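Local coordinates for predicted ATPase involved in replication control, Cdc46/Mcm family (Methanopyrus kandleri AV19, PDB 3F8T), which probably acts in DNA replication as an MCM-family ATPase that binds ATP and single-stranded DNA, at residues Q451-A463 against V471-V483. The protein carries 2 engineered substitutions. Numbering follows the deposited sequence.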
loop_
_atom_site.group_PDB
_atom_site.type_symbol
_atom_site.label_atom_id
_atom_site.label_comp_id
_atom_site.label_asym_id
_atom_site.label_seq_id
_atom_site.Cartn_x
_atom_site.Cartn_y
_atom_site.Cartn_z
ATOM N N GLN A 451 -18.075 17.904 -4.984
ATOM C CA GLN A 451 -17.243 18.517 -6.027
ATOM C C GLN A 451 -16.146 19.400 -5.446
ATOM O O GLN A 451 -15.017 19.387 -5.938
ATOM C CB GLN A 451 -18.101 19.292 -7.031
ATOM C CG GLN A 451 -18.792 18.394 -8.055
ATOM C CD GLN A 451 -19.809 17.450 -7.426
ATOM O OE1 GLN A 451 -20.704 17.881 -6.688
ATOM N NE2 GLN A 451 -19.659 16.150 -7.690
ATOM N N LEU A 452 -16.501 20.192 -4.430
ATOM C CA LEU A 452 -15.518 20.971 -3.670
ATOM C C LEU A 452 -14.410 20.060 -3.143
ATOM O O LEU A 452 -13.221 20.334 -3.343
ATOM C CB LEU A 452 -16.184 21.693 -2.501
ATOM C CG LEU A 452 -15.282 22.533 -1.589
ATOM C CD1 LEU A 452 -14.778 23.761 -2.301
ATOM C CD2 LEU A 452 -16.089 22.934 -0.346
ATOM N N GLU A 453 -14.822 18.970 -2.502
ATOM C CA GLU A 453 -13.895 17.961 -1.985
ATOM C C GLU A 453 -12.998 17.372 -3.086
ATOM O O GLU A 453 -11.784 17.230 -2.891
ATOM C CB GLU A 453 -14.673 16.883 -1.212
ATOM C CG GLU A 453 -15.251 17.441 0.108
ATOM C CD GLU A 453 -16.508 16.736 0.619
ATOM O OE1 GLU A 453 -16.820 15.620 0.155
ATOM O OE2 GLU A 453 -17.189 17.312 1.508
ATOM N N SER A 454 -13.574 17.068 -4.247
ATOM C CA SER A 454 -12.789 16.481 -5.350
ATOM C C SER A 454 -11.738 17.444 -5.890
ATOM O O SER A 454 -10.575 17.052 -6.126
ATOM C CB SER A 454 -13.702 16.014 -6.485
ATOM O OG SER A 454 -14.581 15.011 -6.006
ATOM N N VAL A 455 -12.132 18.703 -6.079
ATOM C CA VAL A 455 -11.167 19.705 -6.538
ATOM C C VAL A 455 -9.995 19.799 -5.546
ATOM O O VAL A 455 -8.831 19.806 -5.958
ATOM C CB VAL A 455 -11.818 21.084 -6.769
ATOM C CG1 VAL A 455 -10.749 22.143 -7.062
ATOM C CG2 VAL A 455 -12.779 20.985 -7.933
ATOM N N GLU A 456 -10.304 19.844 -4.253
ATOM C CA GLU A 456 -9.252 19.940 -3.236
ATOM C C GLU A 456 -8.312 18.732 -3.270
ATOM O O GLU A 456 -7.097 18.900 -3.213
ATOM C CB GLU A 456 -9.839 20.162 -1.821
ATOM C CG GLU A 456 -8.782 20.080 -0.720
ATOM C CD GLU A 456 -8.962 21.088 0.419
ATOM O OE1 GLU A 456 -9.900 21.910 0.402
ATOM O OE2 GLU A 456 -8.144 21.031 1.355
ATOM N N ARG A 457 -8.876 17.528 -3.371
ATOM C CA ARG A 457 -8.075 16.301 -3.490
ATOM C C ARG A 457 -7.186 16.299 -4.712
ATOM O O ARG A 457 -6.011 15.919 -4.626
ATOM C CB ARG A 457 -8.979 15.075 -3.550
ATOM C CG ARG A 457 -9.609 14.724 -2.228
ATOM C CD ARG A 457 -10.523 13.492 -2.385
ATOM N NE ARG A 457 -11.457 13.430 -1.261
ATOM C CZ ARG A 457 -12.784 13.475 -1.355
ATOM N NH1 ARG A 457 -13.395 13.546 -2.532
ATOM N NH2 ARG A 457 -13.513 13.430 -0.255
ATOM N N LEU A 458 -7.748 16.699 -5.855
ATOM C CA LEU A 458 -6.973 16.750 -7.092
ATOM C C LEU A 458 -5.856 17.780 -7.019
ATOM O O LEU A 458 -4.769 17.564 -7.581
ATOM C CB LEU A 458 -7.874 17.039 -8.292
ATOM C CG LEU A 458 -8.793 15.904 -8.762
ATOM C CD1 LEU A 458 -10.011 16.496 -9.493
ATOM C CD2 LEU A 458 -7.994 14.984 -9.692
ATOM N N ALA A 459 -6.136 18.918 -6.379
ATOM C CA ALA A 459 -5.107 19.962 -6.214
ATOM C C ALA A 459 -3.954 19.524 -5.300
ATOM O O ALA A 459 -2.789 19.827 -5.583
ATOM C CB ALA A 459 -5.729 21.259 -5.716
ATOM N N LYS A 460 -4.282 18.833 -4.208
ATOM C CA LYS A 460 -3.272 18.241 -3.329
ATOM C C LYS A 460 -2.423 17.221 -4.112
ATOM O O LYS A 460 -1.194 17.201 -3.994
ATOM C CB LYS A 460 -3.938 17.584 -2.117
ATOM C CG LYS A 460 -4.566 18.592 -1.096
ATOM C CD LYS A 460 -5.225 17.834 0.074
ATOM C CE LYS A 460 -5.634 18.762 1.228
ATOM N NZ LYS A 460 -6.544 18.021 2.182
ATOM N N ALA A 461 -3.082 16.371 -4.905
ATOM C CA ALA A 461 -2.360 15.407 -5.738
ATOM C C ALA A 461 -1.385 16.083 -6.692
ATOM O O ALA A 461 -0.230 15.637 -6.839
ATOM C CB ALA A 461 -3.338 14.504 -6.503
ATOM N N HIS A 462 -1.814 17.185 -7.317
ATOM C CA HIS A 462 -0.925 17.891 -8.219
ATOM C C HIS A 462 0.249 18.533 -7.451
ATOM O O HIS A 462 1.376 18.572 -7.949
ATOM C CB HIS A 462 -1.656 18.920 -9.079
ATOM C CG HIS A 462 -0.767 19.558 -10.100
ATOM N ND1 HIS A 462 -0.270 18.867 -11.186
ATOM C CD2 HIS A 462 -0.233 20.799 -10.168
ATOM C CE1 HIS A 462 0.509 19.665 -11.898
ATOM N NE2 HIS A 462 0.551 20.842 -11.300
ATOM N N ALA A 463 -0.006 19.020 -6.236
ATOM C CA ALA A 463 1.088 19.569 -5.420
ATOM C C ALA A 463 2.103 18.463 -5.076
ATOM O O ALA A 463 3.318 18.688 -5.133
ATOM C CB ALA A 463 0.545 20.258 -4.157
ATOM N N VAL A 471 -0.215 23.603 -1.561
ATOM C CA VAL A 471 -1.170 23.640 -2.672
ATOM C C VAL A 471 -1.359 25.097 -3.095
ATOM O O VAL A 471 -1.744 25.933 -2.276
ATOM C CB VAL A 471 -2.524 23.017 -2.288
ATOM C CG1 VAL A 471 -3.423 22.914 -3.512
ATOM C CG2 VAL A 471 -2.312 21.652 -1.631
ATOM N N GLU A 472 -1.094 25.387 -4.368
ATOM C CA GLU A 472 -1.107 26.762 -4.896
ATOM C C GLU A 472 -2.294 26.971 -5.836
ATOM O O GLU A 472 -2.905 25.990 -6.272
ATOM C CB GLU A 472 0.199 27.040 -5.651
ATOM C CG GLU A 472 1.465 26.684 -4.877
ATOM C CD GLU A 472 2.018 27.843 -4.070
ATOM O OE1 GLU A 472 1.288 28.842 -3.876
ATOM O OE2 GLU A 472 3.195 27.754 -3.632
ATOM N N PRO A 473 -2.641 28.245 -6.153
ATOM C CA PRO A 473 -3.753 28.492 -7.099
ATOM C C PRO A 473 -3.651 27.721 -8.424
ATOM O O PRO A 473 -4.674 27.264 -8.979
ATOM C CB PRO A 473 -3.674 30.010 -7.336
ATOM C CG PRO A 473 -3.171 30.543 -6.032
ATOM C CD PRO A 473 -2.092 29.521 -5.641
ATOM N N GLU A 474 -2.430 27.567 -8.915
ATOM C CA GLU A 474 -2.171 26.809 -10.129
ATOM C C GLU A 474 -2.630 25.338 -10.023
ATOM O O GLU A 474 -3.134 24.772 -11.012
ATOM C CB GLU A 474 -0.687 26.893 -10.464
ATOM C CG GLU A 474 -0.240 28.274 -11.005
ATOM C CD GLU A 474 -0.382 29.427 -10.004
ATOM O OE1 GLU A 474 -0.176 29.218 -8.775
ATOM O OE2 GLU A 474 -0.705 30.556 -10.468
ATOM N N ASP A 475 -2.462 24.735 -8.841
ATOM C CA ASP A 475 -2.923 23.357 -8.577
ATOM C C ASP A 475 -4.451 23.294 -8.546
ATOM O O ASP A 475 -5.043 22.302 -8.972
ATOM C CB ASP A 475 -2.383 22.808 -7.245
ATOM C CG ASP A 475 -0.855 22.861 -7.141
ATOM O OD1 ASP A 475 -0.162 22.519 -8.124
ATOM O OD2 ASP A 475 -0.340 23.243 -6.065
ATOM N N VAL A 476 -5.069 24.336 -7.988
ATOM C CA VAL A 476 -6.521 24.424 -7.908
ATOM C C VAL A 476 -7.105 24.528 -9.309
ATOM O O VAL A 476 -8.090 23.865 -9.619
ATOM C CB VAL A 476 -6.995 25.595 -7.014
ATOM C CG1 VAL A 476 -8.523 25.735 -7.109
ATOM C CG2 VAL A 476 -6.590 25.331 -5.549
ATOM N N ASP A 477 -6.460 25.325 -10.154
ATOM C CA ASP A 477 -6.908 25.556 -11.518
ATOM C C ASP A 477 -6.913 24.271 -12.341
ATOM O O ASP A 477 -7.850 24.012 -13.111
ATOM C CB ASP A 477 -6.027 26.617 -12.192
ATOM C CG ASP A 477 -6.348 28.029 -11.722
ATOM O OD1 ASP A 477 -7.315 28.213 -10.951
ATOM O OD2 ASP A 477 -5.633 28.956 -12.139
ATOM N N ILE A 478 -5.857 23.484 -12.194
ATOM C CA ILE A 478 -5.749 22.215 -12.909
ATOM C C ILE A 478 -6.833 21.235 -12.450
ATOM O O ILE A 478 -7.505 20.604 -13.270
ATOM C CB ILE A 478 -4.356 21.596 -12.704
ATOM C CG1 ILE A 478 -3.316 22.356 -13.518
ATOM C CG2 ILE A 478 -4.358 20.086 -13.056
ATOM C CD1 ILE A 478 -1.876 22.031 -13.084
ATOM N N ALA A 479 -6.975 21.109 -11.133
ATOM C CA ALA A 479 -8.026 20.296 -10.504
ATOM C C ALA A 479 -9.448 20.693 -10.970
ATOM O O ALA A 479 -10.256 19.840 -11.367
ATOM C CB ALA A 479 -7.906 20.412 -8.998
ATOM N N ALA A 480 -9.739 21.989 -10.933
ATOM C CA ALA A 480 -11.060 22.499 -11.297
ATOM C C ALA A 480 -11.390 22.238 -12.759
ATOM O O ALA A 480 -12.528 21.904 -13.080
ATOM C CB ALA A 480 -11.140 23.999 -11.009
ATOM N N GLU A 481 -10.401 22.382 -13.642
ATOM C CA GLU A 481 -10.595 22.082 -15.071
ATOM C C GLU A 481 -11.012 20.626 -15.276
ATOM O O GLU A 481 -11.870 20.332 -16.102
ATOM C CB GLU A 481 -9.321 22.388 -15.864
ATOM C CG GLU A 481 -9.503 22.416 -17.388
ATOM C CD GLU A 481 -9.305 21.060 -18.069
ATOM O OE1 GLU A 481 -8.432 20.263 -17.635
ATOM O OE2 GLU A 481 -10.024 20.799 -19.061
ATOM N N LEU A 482 -10.422 19.711 -14.510
ATOM C CA LEU A 482 -10.797 18.292 -14.620
ATOM C C LEU A 482 -12.183 17.994 -14.092
ATOM O O LEU A 482 -12.912 17.211 -14.696
ATOM C CB LEU A 482 -9.779 17.395 -13.910
ATOM C CG LEU A 482 -8.373 17.394 -14.519
ATOM C CD1 LEU A 482 -7.416 16.640 -13.600
ATOM C CD2 LEU A 482 -8.321 16.833 -15.943
ATOM N N VAL A 483 -12.552 18.600 -12.961
ATOM C CA VAL A 483 -13.893 18.397 -12.409
ATOM C C VAL A 483 -14.922 18.987 -13.379
ATOM O O VAL A 483 -15.909 18.323 -13.717
ATOM C CB VAL A 483 -14.050 18.961 -10.955
ATOM C CG1 VAL A 483 -15.519 18.880 -10.483
ATOM C CG2 VAL A 483 -13.171 18.184 -9.987
#
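Helix 451-463 packs on helix 473-483 with axes 7.8 Å apart and N-to-C directions 128° apart, an approach consistent with the small side chains of Ala459 and Ala479 where the backbones come nearest, Ala459 opposite Asp475 and Ala479 beside Leu458. The methyl CB of Ala479 presses against Leu458 CB at 3.4 Å, a tight fit, and also reaches the carbonyl oxygen of Val455. Near the start of helix 451-463 two valines interlock as knobs into holes: Val455 sits among Val476, Ala479, Ala480 and Val483, and Val483 among Gln451, Ser454, Val455 and Leu458. Val455 CG2 meets Val483 CG2 at 3.5 Å, and Leu458 CD1 touches the same Val483 methyl. Nearer the C-terminal side of helix 451-463, Val471 lays CG1 on Ala459 CB (3.6 Å) and CG2 against Lys460 CG, the latter side chains crossing at a slant. With CG of His462 anti to the backbone N (chi1 -175°), Ile478 CD1 lies over one face of its ring, offset toward the rim, in a CH-pi contact 3.5 Å from the centroid and 23° off the normal. Asp475 OD2 takes the backbone N-H of Glu472, the N-cap residue, in a nearly straight 2.8 Å bond and also forms a salt bridge with Arg466. An alanine in place of Asp475 would probably leave that N-H and the Arg466 charge without their mate and free the first helical turn to fray. Val455 and Ala480 also touch helix 417-439, whereas Leu458, His462 and Leu482 meet Leu227 of helix 219-229, joining the lid to the P-loop region. Cohesion between the two helices thus rests on close-fitting small and branched side chains.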